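Local coordinates for pesticidal crystal protein Cry4Aa (Bacillus thuringiensis, PDB 2C9K), which lyses midgut epithelial cells of mosquito larvae by a colloid-osmotic mechanism, after binding to their surface, at residues 3-8 and 410-414. Sequence-based numbering, arbitrary orientation.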
loop_
_atom_site.group_PDB
_atom_site.type_symbol
_atom_site.label_atom_id
_atom_site.label_comp_id
_atom_site.label_asym_id
_atom_site.label_seq_id
_atom_site.Cartn_x
_atom_site.Cartn_y
_atom_site.Cartn_z
ATOM N N LEU A 3 3.015 -8.807 13.292
ATOM C CA LEU A 3 3.904 -9.569 12.417
ATOM C C LEU A 3 4.553 -8.563 11.467
ATOM O O LEU A 3 3.944 -8.153 10.479
ATOM C CB LEU A 3 3.100 -10.625 11.649
ATOM C CG LEU A 3 3.869 -11.729 10.912
ATOM C CD1 LEU A 3 5.194 -12.028 11.613
ATOM C CD2 LEU A 3 2.999 -12.981 10.841
ATOM N N SER A 4 5.785 -8.168 11.781
ATOM C CA SER A 4 6.509 -7.162 11.010
ATOM C C SER A 4 7.131 -7.552 9.680
ATOM O O SER A 4 7.581 -6.686 8.941
ATOM C CB SER A 4 7.593 -6.532 11.884
ATOM O OG SER A 4 8.588 -7.482 12.222
ATOM N N ALA A 5 7.175 -8.836 9.360
ATOM C CA ALA A 5 7.770 -9.244 8.091
ATOM C C ALA A 5 7.041 -8.585 6.922
ATOM O O ALA A 5 7.676 -8.074 5.997
ATOM C CB ALA A 5 7.730 -10.758 7.948
ATOM N N TYR A 6 5.709 -8.600 6.962
ATOM C CA TYR A 6 4.893 -7.992 5.911
ATOM C C TYR A 6 5.422 -6.607 5.563
ATOM O O TYR A 6 5.798 -6.339 4.422
ATOM C CB TYR A 6 3.436 -7.861 6.373
ATOM C CG TYR A 6 2.707 -9.171 6.600
ATOM C CD1 TYR A 6 1.608 -9.230 7.451
ATOM C CD2 TYR A 6 3.102 -10.344 5.947
ATOM C CE1 TYR A 6 0.917 -10.415 7.653
ATOM C CE2 TYR A 6 2.417 -11.537 6.140
ATOM C CZ TYR A 6 1.324 -11.567 6.996
ATOM O OH TYR A 6 0.644 -12.748 7.211
ATOM N N THR A 7 5.453 -5.728 6.559
ATOM C CA THR A 7 5.923 -4.371 6.349
ATOM C C THR A 7 7.431 -4.244 6.110
ATOM O O THR A 7 7.863 -3.286 5.473
ATOM C CB THR A 7 5.497 -3.450 7.515
ATOM O OG1 THR A 7 5.780 -4.090 8.764
ATOM C CG2 THR A 7 4.006 -3.146 7.436
ATOM N N ILE A 8 8.235 -5.188 6.602
ATOM C CA ILE A 8 9.684 -5.121 6.375
ATOM C C ILE A 8 10.054 -5.598 4.967
ATOM O O ILE A 8 10.848 -4.971 4.273
ATOM C CB ILE A 8 10.487 -5.990 7.368
ATOM C CG1 ILE A 8 10.409 -5.410 8.783
ATOM C CG2 ILE A 8 11.948 -6.053 6.915
ATOM C CD1 ILE A 8 11.013 -6.308 9.835
ATOM N N PRO A 410 3.250 -2.084 11.978
ATOM C CA PRO A 410 4.578 -2.577 12.354
ATOM C C PRO A 410 5.753 -1.752 11.822
ATOM O O PRO A 410 5.578 -0.854 10.997
ATOM C CB PRO A 410 4.578 -3.999 11.797
ATOM C CG PRO A 410 3.142 -4.389 11.881
ATOM C CD PRO A 410 2.460 -3.153 11.352
ATOM N N ILE A 411 6.952 -2.069 12.311
ATOM C CA ILE A 411 8.169 -1.390 11.878
ATOM C C ILE A 411 8.371 -1.601 10.376
ATOM O O ILE A 411 7.778 -2.503 9.773
ATOM C CB ILE A 411 9.406 -1.932 12.612
ATOM C CG1 ILE A 411 9.443 -3.462 12.511
ATOM C CG2 ILE A 411 9.395 -1.468 14.058
ATOM C CD1 ILE A 411 10.670 -4.095 13.163
ATOM N N LEU A 412 9.220 -0.770 9.781
ATOM C CA LEU A 412 9.488 -0.841 8.353
ATOM C C LEU A 412 10.869 -1.419 8.056
ATOM O O LEU A 412 11.154 -1.834 6.928
ATOM C CB LEU A 412 9.370 0.557 7.756
ATOM C CG LEU A 412 9.747 0.713 6.295
ATOM C CD1 LEU A 412 8.778 -0.071 5.438
ATOM C CD2 LEU A 412 9.725 2.170 5.937
ATOM N N LYS A 413 11.722 -1.448 9.073
ATOM C CA LYS A 413 13.073 -1.968 8.920
ATOM C C LYS A 413 13.426 -2.940 10.039
ATOM O O LYS A 413 12.776 -2.949 11.081
ATOM C CB LYS A 413 14.073 -0.811 8.925
ATOM C CG LYS A 413 13.805 0.243 7.879
ATOM C CD LYS A 413 14.956 1.228 7.784
ATOM C CE LYS A 413 15.050 2.133 9.004
ATOM N NZ LYS A 413 13.995 3.175 9.039
ATOM N N ARG A 414 14.453 -3.759 9.817
ATOM C CA ARG A 414 14.897 -4.703 10.835
ATOM C C ARG A 414 15.281 -3.878 12.049
ATOM O O ARG A 414 16.063 -2.932 11.952
ATOM C CB ARG A 414 16.096 -5.503 10.349
ATOM C CG ARG A 414 15.791 -6.399 9.176
ATOM C CD ARG A 414 17.031 -7.181 8.787
ATOM N NE ARG A 414 17.428 -8.106 9.842
ATOM C CZ ARG A 414 18.566 -8.789 9.846
ATOM N NH1 ARG A 414 19.431 -8.648 8.848
ATOM N NH2 ARG A 414 18.831 -9.626 10.843
#
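Ser4 meets Pro410 and Ile8 meets Leu412 where the first turn of helix 5-16 lies against an irregular strip of loop, 410-414, of which 410-412 runs roughly alongside 4-8 before the chain turns away at Lys413 and Arg414. The CA atoms of Ser4 and Pro410 are 5.2 Å apart, those of Ile8 and Leu412 4.7 Å. Within the turn, Ile8 N donates to Ser4 O. One hydrogen bond joins the segments: Thr7 OG1 gives its proton to Ile411 O at 2.7 Å, approaching almost in line with the carbonyl (C=O...O angle 162°). With chi1 at 47°, Thr7 places OG1 between its own N and carbonyl carbon, on the side facing the loop. The same oxygen packs against CB of Pro410, whose ring crosses the threonine side chain at about a right angle. Ile411 sends CG1 to CB of Ser4 (3.6 Å), while its CD1 reaches CD1 of Ile8 (4.0 Å), the two isoleucine side chains running alongside each other in the same sense. Leu412 starts away from the helix but turns its CD1 back toward Thr7 O. Ser431 OG is hydrogen-bonded to Pro410 O, and Asn429 OD1 accepts from the N atoms of Leu412 and Lys413. This is interdomain packing in the three-domain delta-endotoxin fold, joining the start of the N-terminal helical domain to a loop following strand 402-407 of the middle beta-sheet domain.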